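Local coordinates for protein 6-pyruvoyl tetrahydropterin synthase (PDB 2A0S) that belongs to the 6-pyruvoyl tetrahydropterin synthase family and, as an assembly of six chains, holds zinc ions and biopterin in sites that reach across subunits, at residues A[42-47]-A[111-116]; A[36-41]-A[130-135]; A[88-93]-A[125-130]; A[48-53]-A[166-171]. One frame throughout, in Å; residues are numbered along the deposited sequence. Where two conformers were deposited one is given.

Three of the contacts start from one continuous run of chain: 36-41, 42-47 and 48-53 follow each other along strands 20-40, 43-44 and 48-61, with 20-40 between the other two in the five-stranded antiparallel sheet of this T-fold chain. Segment 36-41 pairs with 130-135, 42-47 with 111-116 and 48-53 with 166-171, while interaction 3 joins 88-93 to 125-130 and shares Lys130 with interaction 2. Interaction 2 is the hub, its centre about 9 Å from that of interaction 3, 11 Å from interaction 1 and 13 Å from interaction 4; interactions 1 and 4 are about 21 Å apart. Interactions 1, 2 and 4 all touch biopterin, so residues distant in sequence converge on one site.

Interaction 1 (A[42-47]-A[111-116]); sequences GFRETL and CEDNSE. With BIO (biopterin), chain D.
Gly42 to Arg44 passes the type I beta turn from Cys111 to Asn114 with the CA of Arg44 lying 8.0 Å from the CA of Cys111, and side chains bridge the gap. Arg44, long and charged, does most of the spanning. Its CG stands anti to the backbone N (chi1 -174°) and the chain bends at chi3 (68°), which brings NE across to Asp113, the two side chains crossing at about a right angle. Arg44 NE donates to Asp113 OD2 at 2.7 Å in a salt bridge. The oxygen lies at the guanidinium edge and is met on its syn side, although the flat groups are turned 50° apart, and a weaker bond joins it to Arg44 NH1. Ser115 OG sits over one guanidinium face. The turn forms the tip of the beta hairpin of strands 106-110 and 116-120, and the other oxygen of Asp113 organises it: OD1 accepts from Ser115 N in an Asx turn and from Ser115 OG at 2.7 Å, both from the same face. Cys111, small and buried, lays SG 3.4 Å from Arg44 CD. Gly42 suits its positive phi; its N makes a weak, nearly straight bond of 3.4 Å to Glu112 OE1, doubtful because that glutamate has two conformers. Glu45 OE2, which accepts from Ile38 N, comes within 2.9 Å of biopterin O9, and Thr46 OG1 bonds to His87 of a second subunit.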
# COMPACT_ATOMS: atom_id res chain seq x y z
N GLY A 42 4.44 -32.20 -19.18
CA GLY A 42 4.31 -31.46 -20.43
C GLY A 42 4.65 -29.98 -20.35
O GLY A 42 4.54 -29.26 -21.35
N PHE A 43 5.07 -29.51 -19.18
CA PHE A 43 5.38 -28.10 -18.98
C PHE A 43 6.59 -27.86 -18.07
O PHE A 43 6.71 -28.48 -17.01
CB PHE A 43 4.16 -27.34 -18.44
CG PHE A 43 4.41 -25.87 -18.18
CD1 PHE A 43 4.30 -24.94 -19.21
CD2 PHE A 43 4.73 -25.43 -16.90
CE1 PHE A 43 4.53 -23.59 -18.97
CE2 PHE A 43 4.96 -24.07 -16.65
CZ PHE A 43 4.86 -23.15 -17.69
N ARG A 44 7.46 -26.96 -18.50
CA ARG A 44 8.59 -26.51 -17.70
C ARG A 44 8.89 -25.05 -17.99
O ARG A 44 8.93 -24.63 -19.15
CB ARG A 44 9.83 -27.37 -17.99
CG ARG A 44 11.01 -27.06 -17.10
CD ARG A 44 12.29 -27.65 -17.65
NE ARG A 44 12.74 -27.02 -18.89
CZ ARG A 44 13.49 -25.93 -18.95
NH1 ARG A 44 13.85 -25.44 -20.13
NH2 ARG A 44 13.90 -25.32 -17.85
N GLU A 45 9.09 -24.27 -16.93
CA GLU A 45 9.46 -22.86 -17.08
C GLU A 45 10.93 -22.63 -16.71
O GLU A 45 11.56 -23.47 -16.06
CB GLU A 45 8.53 -21.95 -16.27
CG GLU A 45 8.63 -22.11 -14.75
CD GLU A 45 7.54 -21.36 -14.00
OE1 GLU A 45 6.60 -20.84 -14.64
OE2 GLU A 45 7.63 -21.29 -12.76
N THR A 46 11.46 -21.48 -17.12
CA THR A 46 12.85 -21.13 -16.85
C THR A 46 13.05 -20.75 -15.38
O THR A 46 12.10 -20.34 -14.70
CB THR A 46 13.33 -19.97 -17.75
OG1 THR A 46 12.43 -18.86 -17.63
CG2 THR A 46 13.40 -20.41 -19.21
N LEU A 47 14.29 -20.89 -14.92
CA LEU A 47 14.66 -20.50 -13.56
C LEU A 47 14.45 -19.01 -13.33
O LEU A 47 14.87 -18.17 -14.12
CB LEU A 47 16.12 -20.88 -13.28
CG LEU A 47 16.72 -20.51 -11.91
CD1 LEU A 47 16.10 -21.32 -10.79
CD2 LEU A 47 18.23 -20.68 -11.94
N CYS A 111 15.52 -32.33 -16.31
CA CYS A 111 14.10 -32.19 -16.63
C CYS A 111 13.67 -33.13 -17.76
O CYS A 111 14.51 -33.83 -18.34
CB CYS A 111 13.80 -30.73 -16.99
SG CYS A 111 14.34 -29.53 -15.75
N GLU A 112 12.37 -33.16 -18.04
CA GLU A 112 11.80 -34.00 -19.10
C GLU A 112 12.34 -33.64 -20.48
O GLU A 112 12.56 -34.52 -21.31
CB GLU A 112 10.27 -33.91 -19.11
CG GLU A 112 9.58 -34.68 -18.00
CD GLU A 112 8.06 -34.70 -18.16
OE1 GLU A 112 7.48 -33.67 -18.55
OE2 GLU A 112 7.45 -35.76 -17.88
N ASP A 113 12.56 -32.35 -20.71
CA ASP A 113 13.09 -31.85 -21.99
C ASP A 113 14.62 -31.94 -22.05
O ASP A 113 15.25 -31.37 -22.95
CB ASP A 113 12.61 -30.41 -22.25
CG ASP A 113 13.08 -29.41 -21.19
OD1 ASP A 113 13.71 -29.82 -20.19
OD2 ASP A 113 12.82 -28.20 -21.36
N ASN A 114 15.20 -32.66 -21.09
CA ASN A 114 16.64 -32.92 -21.00
C ASN A 114 17.51 -31.72 -20.61
O ASN A 114 18.75 -31.80 -20.66
CB ASN A 114 17.17 -33.62 -22.26
CG ASN A 114 16.66 -35.05 -22.39
OD1 ASN A 114 16.99 -35.91 -21.58
ND2 ASN A 114 15.87 -35.30 -23.43
N SER A 115 16.88 -30.62 -20.22
CA SER A 115 17.60 -29.47 -19.69
C SER A 115 18.20 -29.80 -18.32
O SER A 115 17.57 -30.50 -17.51
CB SER A 115 16.70 -28.23 -19.62
OG SER A 115 15.56 -28.47 -18.83
N GLU A 116 19.41 -29.31 -18.06
CA GLU A 116 20.16 -29.66 -16.86
C GLU A 116 20.47 -28.45 -15.98
O GLU A 116 20.90 -27.40 -16.47
CB GLU A 116 21.46 -30.38 -17.23
CG GLU A 116 21.27 -31.78 -17.78
CD GLU A 116 22.56 -32.38 -18.33
OE1 GLU A 116 23.20 -31.74 -19.19
OE2 GLU A 116 22.91 -33.50 -17.92
N1 BIO D . -0.50 -20.52 -10.92
N2 BIO D . -2.10 -21.26 -9.42
C2 BIO D . -0.84 -20.93 -9.68
N3 BIO D . 0.13 -21.00 -8.67
C4 BIO D . 1.45 -20.64 -8.96
O4 BIO D . 2.31 -20.70 -8.08
C4A BIO D . 1.77 -20.22 -10.25
C8A BIO D . 0.76 -20.17 -11.22
N8 BIO D . 1.06 -19.77 -12.47
C7 BIO D . 2.30 -19.43 -12.79
C6 BIO D . 3.32 -19.47 -11.84
N5 BIO D . 3.03 -19.87 -10.58
C9 BIO D . 4.76 -19.07 -12.23
O9 BIO D . 5.69 -19.63 -11.30
C10 BIO D . 4.96 -17.54 -12.28
O10 BIO D . 4.28 -16.89 -11.21
C11 BIO D . 4.54 -16.96 -13.64

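Interaction 2 (A[36-41]-A[130-135]); sequences HFIAFK and KHSSTE. With BIO (biopterin), chain D.
His36 lays the edge of its ring against Ser132, whose OG is 2.9 Å from His36 CD2 and near the ring plane. That is short for carbon and hydroxyl, and CE1 is the ring atom nearest the zinc ion, so the modelled ring orientation is open to doubt. A chi1 of 52° places Ser132 OG between the backbone N and the carbonyl carbon, where it also meets a water bound to Phe37 N. Apolar Ile38 rests CD1 3.4 Å from Ser132 O and reaches Ser133 CB, while its CG1 lies near biopterin O9. His131 turns a ring edge to Ala39 O, with CD2 at 3.1 Å, its ND1 being bonded to Glu136. Two more waters tie the backbones: one joins Phe37 O to Ser132 N, the other Ala39 O to Lys130 O. Ser133 stands at the N-cap position of helix 134-149, its OG bonded mainly to Gly66 of a third subunit. Thr134 N and OG1 both donate to biopterin O4, OG1 at 2.8 Å, and Glu135 takes N3 on OE1 and N2 on OE2. Two donors at a helix N-terminus would probably polarise O4, and the bonds to one carboxylate probably set the in-plane orientation of the pterin.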
# COMPACT_ATOMS: atom_id res chain seq x y z
N HIS A 36 13.20 -20.53 -7.92
CA HIS A 36 12.44 -21.74 -8.22
C HIS A 36 12.05 -21.80 -9.70
O HIS A 36 12.27 -20.84 -10.45
CB HIS A 36 11.19 -21.83 -7.33
CG HIS A 36 9.94 -21.30 -7.97
ND1 HIS A 36 9.79 -19.98 -8.33
CD2 HIS A 36 8.79 -21.92 -8.31
CE1 HIS A 36 8.60 -19.81 -8.87
NE2 HIS A 36 7.97 -20.97 -8.87
N PHE A 37 11.51 -22.94 -10.12
CA PHE A 37 10.77 -23.04 -11.37
C PHE A 37 9.71 -24.13 -11.28
O PHE A 37 9.92 -25.17 -10.65
CB PHE A 37 11.69 -23.23 -12.60
CG PHE A 37 12.46 -24.52 -12.60
CD1 PHE A 37 11.92 -25.67 -13.19
CD2 PHE A 37 13.74 -24.59 -12.06
CE1 PHE A 37 12.64 -26.87 -13.21
CE2 PHE A 37 14.47 -25.78 -12.08
CZ PHE A 37 13.91 -26.92 -12.65
N ILE A 38 8.56 -23.88 -11.89
CA ILE A 38 7.48 -24.85 -11.96
C ILE A 38 7.78 -25.89 -13.03
O ILE A 38 8.18 -25.55 -14.14
CB ILE A 38 6.10 -24.18 -12.24
CG1 ILE A 38 5.68 -23.27 -11.07
CG2 ILE A 38 5.01 -25.23 -12.54
CD1 ILE A 38 5.55 -23.97 -9.73
N ALA A 39 7.60 -27.16 -12.67
CA ALA A 39 7.69 -28.25 -13.62
C ALA A 39 6.61 -29.28 -13.33
O ALA A 39 6.49 -29.77 -12.20
CB ALA A 39 9.08 -28.89 -13.58
N PHE A 40 5.80 -29.58 -14.34
CA PHE A 40 4.87 -30.71 -14.29
C PHE A 40 4.79 -31.39 -15.66
O PHE A 40 5.57 -31.06 -16.56
CB PHE A 40 3.48 -30.29 -13.76
CG PHE A 40 2.82 -29.17 -14.53
CD1 PHE A 40 2.09 -29.44 -15.69
CD2 PHE A 40 2.89 -27.86 -14.07
CE1 PHE A 40 1.47 -28.41 -16.39
CE2 PHE A 40 2.27 -26.83 -14.76
CZ PHE A 40 1.56 -27.10 -15.92
N LYS A 41 3.88 -32.35 -15.81
CA LYS A 41 3.76 -33.13 -17.05
C LYS A 41 3.48 -32.25 -18.27
O LYS A 41 2.42 -31.62 -18.37
CB LYS A 41 2.69 -34.22 -16.91
CG LYS A 41 3.15 -35.44 -16.13
CD LYS A 41 2.17 -36.59 -16.29
CE LYS A 41 2.71 -37.87 -15.66
NZ LYS A 41 1.82 -39.04 -15.92
N LYS A 130 5.64 -31.73 -4.34
CA LYS A 130 5.75 -32.19 -5.73
C LYS A 130 6.06 -31.05 -6.70
O LYS A 130 6.78 -31.24 -7.68
CB LYS A 130 4.47 -32.91 -6.16
CG LYS A 130 4.17 -34.19 -5.39
CD LYS A 130 2.94 -34.91 -5.94
CE LYS A 130 3.23 -35.62 -7.27
NZ LYS A 130 4.19 -36.75 -7.13
N HIS A 131 5.51 -29.87 -6.42
CA HIS A 131 5.74 -28.68 -7.23
C HIS A 131 5.99 -27.48 -6.33
O HIS A 131 5.35 -27.34 -5.29
CB HIS A 131 4.54 -28.38 -8.13
CG HIS A 131 3.98 -29.58 -8.83
ND1 HIS A 131 3.03 -30.40 -8.25
CD2 HIS A 131 4.23 -30.10 -10.05
CE1 HIS A 131 2.72 -31.37 -9.09
NE2 HIS A 131 3.44 -31.22 -10.19
N SER A 132 6.91 -26.61 -6.73
CA SER A 132 7.18 -25.38 -5.99
C SER A 132 6.13 -24.30 -6.30
O SER A 132 6.47 -23.14 -6.53
CB SER A 132 8.60 -24.89 -6.29
OG SER A 132 8.82 -24.78 -7.69
N SER A 133 4.86 -24.71 -6.32
CA SER A 133 3.75 -23.79 -6.54
C SER A 133 3.39 -23.08 -5.24
O SER A 133 3.70 -23.57 -4.15
CB SER A 133 2.54 -24.54 -7.10
OG SER A 133 2.04 -25.48 -6.17
N THR A 134 2.73 -21.93 -5.36
CA THR A 134 2.30 -21.15 -4.20
C THR A 134 1.35 -21.96 -3.31
O THR A 134 1.41 -21.88 -2.08
CB THR A 134 1.63 -19.82 -4.64
OG1 THR A 134 2.36 -19.25 -5.73
CG2 THR A 134 1.62 -18.83 -3.50
N GLU A 135 0.49 -22.76 -3.95
CA GLU A 135 -0.44 -23.65 -3.26
C GLU A 135 0.27 -24.67 -2.37
O GLU A 135 -0.08 -24.82 -1.19
CB GLU A 135 -1.35 -24.38 -4.26
CG GLU A 135 -2.37 -23.49 -4.97
CD GLU A 135 -1.89 -22.97 -6.32
OE1 GLU A 135 -0.70 -22.62 -6.45
OE2 GLU A 135 -2.72 -22.89 -7.25
N1 BIO D . -0.50 -20.52 -10.92
N2 BIO D . -2.10 -21.26 -9.42
C2 BIO D . -0.84 -20.93 -9.68
N3 BIO D . 0.13 -21.00 -8.67
C4 BIO D . 1.45 -20.64 -8.96
O4 BIO D . 2.31 -20.70 -8.08
C4A BIO D . 1.77 -20.22 -10.25
C8A BIO D . 0.76 -20.17 -11.22
N8 BIO D . 1.06 -19.77 -12.47
C7 BIO D . 2.30 -19.43 -12.79
C6 BIO D . 3.32 -19.47 -11.84
N5 BIO D . 3.03 -19.87 -10.58
C9 BIO D . 4.76 -19.07 -12.23
O9 BIO D . 5.69 -19.63 -11.30
C10 BIO D . 4.96 -17.54 -12.28
O10 BIO D . 4.28 -16.89 -11.21
C11 BIO D . 4.54 -16.96 -13.64
O HOH W 1 8.15 -27.45 -9.42
O HOH W 2 11.55 -25.08 -7.93
O HOH W 3 8.03 -30.28 -10.01

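Interaction 3 (A[88-93]-A[125-130]); sequences HFILPM and VQIPIK
The branch methyl CG2 of Ile90 presses on the end of the Ile127 arm, CD1, at 3.4 Å, closer than two methyl groups normally come. Ile127 sends CG1 beside its backbone N, anti to the carbonyl carbon (chi1 -60°), which carries CD1 across to its neighbour. Beta-branched residues suit this spot, since strands favour them and they fill space close to the backbone. Val125 lies on the same face as Ile90, its CG1 turned to His88 CB at 3.8 Å. On the other face Leu91 and Gln126 run alongside each other in the same direction, Leu91 CD2 4.0 Å from Gln126 CG. Met93, long and flexible, sets CG beside its backbone N (chi1 -68°) and extends at chi2, carrying SD to 3.6 Å from Pro128 N. Pro92, lacking an N-H, fits where the pairing uses none, and its CB sits 3.4 Å from Ile129 O. Between the two faces the backbones pair in parallel with four bonds, among them Ile127 N to Leu91 O at 3.1 Å. Ile127 O takes Met93 N and Ile129 N from opposite faces, the latter closing an inverse gamma turn centred on Pro128. Helix 134-149 packs on the face of Ile90 and Ile127 through Ile137 and Tyr140, Phe107 of strand 106-110 touches Leu91 and Gln126 on the other, and Ala35 of strand 20-40 bonds to the backbone of His88 and Ile90.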
# COMPACT_ATOMS: atom_id res chain seq x y z
N HIS A 88 17.33 -19.28 -0.76
CA HIS A 88 17.61 -20.60 -1.30
C HIS A 88 16.85 -20.86 -2.60
O HIS A 88 15.89 -20.16 -2.91
CB HIS A 88 17.26 -21.70 -0.29
CG HIS A 88 18.17 -21.74 0.90
ND1 HIS A 88 17.81 -21.24 2.13
CD2 HIS A 88 19.42 -22.23 1.04
CE1 HIS A 88 18.81 -21.41 2.98
NE2 HIS A 88 19.80 -22.01 2.34
N PHE A 89 17.30 -21.85 -3.36
CA PHE A 89 16.49 -22.42 -4.44
C PHE A 89 15.54 -23.43 -3.82
O PHE A 89 15.96 -24.33 -3.09
CB PHE A 89 17.38 -23.08 -5.50
CG PHE A 89 16.61 -23.91 -6.50
CD1 PHE A 89 15.98 -23.31 -7.59
CD2 PHE A 89 16.53 -25.30 -6.36
CE1 PHE A 89 15.27 -24.08 -8.52
CE2 PHE A 89 15.83 -26.07 -7.28
CZ PHE A 89 15.20 -25.46 -8.36
N ILE A 90 14.25 -23.28 -4.10
CA ILE A 90 13.24 -24.21 -3.59
C ILE A 90 13.22 -25.47 -4.45
O ILE A 90 12.80 -25.45 -5.61
CB ILE A 90 11.83 -23.57 -3.53
CG1 ILE A 90 11.81 -22.42 -2.51
CG2 ILE A 90 10.77 -24.62 -3.17
CD1 ILE A 90 10.56 -21.55 -2.57
N LEU A 91 13.69 -26.57 -3.86
CA LEU A 91 13.77 -27.85 -4.54
C LEU A 91 12.66 -28.80 -4.08
O LEU A 91 12.65 -29.23 -2.92
CB LEU A 91 15.16 -28.48 -4.33
CG LEU A 91 15.50 -29.85 -4.94
CD1 LEU A 91 15.29 -29.87 -6.45
CD2 LEU A 91 16.92 -30.23 -4.60
N PRO A 92 11.72 -29.13 -4.99
CA PRO A 92 10.64 -30.07 -4.68
C PRO A 92 11.14 -31.51 -4.66
O PRO A 92 11.58 -32.02 -5.70
CB PRO A 92 9.64 -29.86 -5.83
CG PRO A 92 10.17 -28.72 -6.65
CD PRO A 92 11.63 -28.63 -6.37
N MET A 93 11.06 -32.15 -3.50
CA MET A 93 11.57 -33.51 -3.30
C MET A 93 10.78 -34.58 -4.06
O MET A 93 11.37 -35.53 -4.58
CB MET A 93 11.55 -33.87 -1.81
CG MET A 93 12.53 -33.11 -0.94
SD MET A 93 12.26 -33.47 0.81
CE MET A 93 12.93 -35.12 0.94
N VAL A 125 16.99 -25.67 -0.64
CA VAL A 125 16.20 -26.15 0.49
C VAL A 125 15.26 -27.25 -0.01
O VAL A 125 14.40 -27.02 -0.87
CB VAL A 125 15.46 -25.00 1.24
CG1 VAL A 125 14.51 -24.22 0.32
CG2 VAL A 125 14.74 -25.52 2.47
N GLN A 126 15.47 -28.46 0.50
CA GLN A 126 14.67 -29.62 0.11
C GLN A 126 13.35 -29.65 0.86
O GLN A 126 13.31 -29.84 2.07
CB GLN A 126 15.44 -30.93 0.33
CG GLN A 126 16.41 -31.27 -0.79
CD GLN A 126 16.89 -32.71 -0.74
OE1 GLN A 126 17.59 -33.11 0.19
NE2 GLN A 126 16.51 -33.49 -1.74
N ILE A 127 12.27 -29.44 0.12
CA ILE A 127 10.93 -29.34 0.68
C ILE A 127 10.09 -30.53 0.20
O ILE A 127 10.06 -30.81 -1.00
CB ILE A 127 10.28 -27.98 0.32
CG1 ILE A 127 11.13 -26.84 0.88
CG2 ILE A 127 8.85 -27.88 0.85
CD1 ILE A 127 11.02 -25.56 0.09
N PRO A 128 9.42 -31.24 1.14
CA PRO A 128 8.57 -32.39 0.82
C PRO A 128 7.31 -32.03 0.02
O PRO A 128 6.19 -32.20 0.51
CB PRO A 128 8.21 -32.95 2.20
CG PRO A 128 8.33 -31.79 3.12
CD PRO A 128 9.47 -30.98 2.59
N ILE A 129 7.51 -31.55 -1.20
CA ILE A 129 6.42 -31.17 -2.11
C ILE A 129 6.69 -31.67 -3.52
O ILE A 129 7.82 -32.01 -3.86
CB ILE A 129 6.19 -29.62 -2.13
CG1 ILE A 129 7.50 -28.88 -2.48
CG2 ILE A 129 5.59 -29.13 -0.81
CD1 ILE A 129 7.34 -27.37 -2.65
N LYS A 130 5.64 -31.73 -4.34
CA LYS A 130 5.75 -32.19 -5.73
C LYS A 130 6.06 -31.05 -6.70
O LYS A 130 6.78 -31.24 -7.68
CB LYS A 130 4.47 -32.91 -6.16
CG LYS A 130 4.17 -34.19 -5.39
CD LYS A 130 2.94 -34.91 -5.94
CE LYS A 130 3.23 -35.62 -7.27
NZ LYS A 130 4.19 -36.75 -7.13

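Interaction 4 (A[48-53]-A[166-171]); sequences HGHNYN and VSESPS. With ZN (zinc ion), chain C; BIO (biopterin), chain D.
Glu168 CG sits squarely over the His50 ring, 3.4 Å from its centroid and 5° off the normal, a CH-pi contact at the tight heart. Glutamate is long enough to do this and still reach metal and ligand: extended, with CG anti to the backbone N (chi1 -156°), it carries the carboxylate past the ring, the two planes stacked 25° apart. Tyr52 runs beside Glu168, its ring meeting Val166, Tyr52 CD2 4.1 Å from Val166 CG1. Asn53 and Ser167 form an antiparallel hydrogen-bonded pair, Ser167 N donating to Asn53 O at 2.9 Å. Elsewhere the fit is looser and water fills in: one joins Asn51 O to Ser167 OG, another lies between Tyr52 OH and Glu168 OE2. At Glu168 the chain turns a corner, with a classic beta bulge. Histidine suits position 50, giving His50 NE2 to the zinc ion at 2.1 Å and ND1 to Asn51 of a second subunit. His48 NE2, biopterin O9 and, by a long bond of 2.7 Å, Glu168 OE2 also bind the metal, and the His36 ring lies against it, its modelled orientation in doubt. Since Glu168 OE1 accepts from biopterin O10, one carboxylate ties metal and ligand together, and the metal would probably polarise O9.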
# COMPACT_ATOMS: atom_id res chain seq x y z
N HIS A 48 13.76 -18.69 -12.23
CA HIS A 48 13.55 -17.32 -11.81
C HIS A 48 13.40 -17.29 -10.29
O HIS A 48 13.79 -18.24 -9.61
CB HIS A 48 12.33 -16.71 -12.50
CG HIS A 48 11.04 -17.42 -12.21
ND1 HIS A 48 10.73 -18.64 -12.75
CD2 HIS A 48 9.99 -17.07 -11.43
CE1 HIS A 48 9.54 -19.02 -12.32
NE2 HIS A 48 9.07 -18.08 -11.52
N GLY A 49 12.85 -16.20 -9.76
CA GLY A 49 12.69 -16.06 -8.32
C GLY A 49 11.58 -15.12 -7.91
O GLY A 49 11.00 -14.44 -8.76
N HIS A 50 11.29 -15.08 -6.61
CA HIS A 50 10.24 -14.25 -6.05
C HIS A 50 10.57 -13.77 -4.65
O HIS A 50 11.33 -14.42 -3.92
CB HIS A 50 8.91 -15.01 -6.00
CG HIS A 50 8.39 -15.42 -7.34
ND1 HIS A 50 7.70 -14.56 -8.16
CD2 HIS A 50 8.45 -16.60 -7.99
CE1 HIS A 50 7.36 -15.19 -9.27
NE2 HIS A 50 7.80 -16.43 -9.19
N ASN A 51 9.99 -12.63 -4.27
CA ASN A 51 9.89 -12.24 -2.87
C ASN A 51 8.58 -12.81 -2.33
O ASN A 51 7.52 -12.19 -2.48
CB ASN A 51 9.90 -10.71 -2.71
CG ASN A 51 11.17 -10.07 -3.24
OD1 ASN A 51 12.28 -10.55 -3.00
ND2 ASN A 51 11.01 -8.96 -3.95
N TYR A 52 8.65 -14.00 -1.75
CA TYR A 52 7.47 -14.63 -1.17
C TYR A 52 7.10 -13.96 0.14
O TYR A 52 7.97 -13.51 0.88
CB TYR A 52 7.71 -16.12 -0.92
CG TYR A 52 7.82 -16.98 -2.16
CD1 TYR A 52 9.05 -17.20 -2.77
CD2 TYR A 52 6.69 -17.60 -2.70
CE1 TYR A 52 9.16 -18.01 -3.90
CE2 TYR A 52 6.79 -18.41 -3.83
CZ TYR A 52 8.02 -18.61 -4.42
OH TYR A 52 8.12 -19.40 -5.54
N ASN A 53 5.80 -13.90 0.43
CA ASN A 53 5.32 -13.29 1.67
C ASN A 53 4.23 -14.14 2.32
O ASN A 53 3.35 -14.66 1.64
CB ASN A 53 4.82 -11.87 1.40
CG ASN A 53 5.17 -10.90 2.51
OD1 ASN A 53 5.93 -9.96 2.30
ND2 ASN A 53 4.63 -11.13 3.70
N VAL A 166 0.09 -17.36 1.30
CA VAL A 166 1.40 -17.18 0.70
C VAL A 166 1.24 -16.44 -0.63
O VAL A 166 0.42 -16.82 -1.46
CB VAL A 166 2.14 -18.53 0.49
CG1 VAL A 166 3.46 -18.33 -0.25
CG2 VAL A 166 2.39 -19.21 1.83
N SER A 167 2.01 -15.37 -0.81
CA SER A 167 2.01 -14.64 -2.06
C SER A 167 3.32 -14.85 -2.82
O SER A 167 4.41 -14.71 -2.25
CB SER A 167 1.77 -13.14 -1.83
OG SER A 167 2.83 -12.56 -1.08
N GLU A 168 3.20 -15.23 -4.09
CA GLU A 168 4.33 -15.34 -4.99
C GLU A 168 4.74 -13.94 -5.42
O GLU A 168 5.92 -13.63 -5.57
CB GLU A 168 3.94 -16.17 -6.22
CG GLU A 168 5.10 -16.85 -6.93
CD GLU A 168 4.66 -17.71 -8.11
OE1 GLU A 168 3.64 -17.37 -8.75
OE2 GLU A 168 5.33 -18.72 -8.40
N SER A 169 3.73 -13.09 -5.61
CA SER A 169 3.91 -11.68 -5.92
C SER A 169 2.75 -10.91 -5.27
O SER A 169 1.77 -11.53 -4.85
CB SER A 169 3.91 -11.47 -7.44
OG SER A 169 2.67 -11.84 -8.01
N PRO A 170 2.87 -9.57 -5.17
CA PRO A 170 1.75 -8.77 -4.64
C PRO A 170 0.43 -9.00 -5.39
O PRO A 170 -0.63 -8.59 -4.91
CB PRO A 170 2.23 -7.33 -4.84
CG PRO A 170 3.71 -7.42 -4.82
CD PRO A 170 4.03 -8.72 -5.49
N SER A 171 0.50 -9.66 -6.55
CA SER A 171 -0.66 -9.90 -7.40
C SER A 171 -1.24 -11.32 -7.28
O SER A 171 -2.43 -11.52 -7.47
CB SER A 171 -0.34 -9.60 -8.86
OG SER A 171 0.69 -10.45 -9.34
ZN ZN C . 7.38 -18.27 -10.16
N1 BIO D . -0.50 -20.52 -10.92
N2 BIO D . -2.10 -21.26 -9.42
C2 BIO D . -0.84 -20.93 -9.68
N3 BIO D . 0.13 -21.00 -8.67
C4 BIO D . 1.45 -20.64 -8.96
O4 BIO D . 2.31 -20.70 -8.08
C4A BIO D . 1.77 -20.22 -10.25
C8A BIO D . 0.76 -20.17 -11.22
N8 BIO D . 1.06 -19.77 -12.47
C7 BIO D . 2.30 -19.43 -12.79
C6 BIO D . 3.32 -19.47 -11.84
N5 BIO D . 3.03 -19.87 -10.58
C9 BIO D . 4.76 -19.07 -12.23
O9 BIO D . 5.69 -19.63 -11.30
C10 BIO D . 4.96 -17.54 -12.28
O10 BIO D . 4.28 -16.89 -11.21
C11 BIO D . 4.54 -16.96 -13.64
O HOH W 4 4.93 -11.52 -2.61
O HOH W 5 5.83 -20.52 -6.25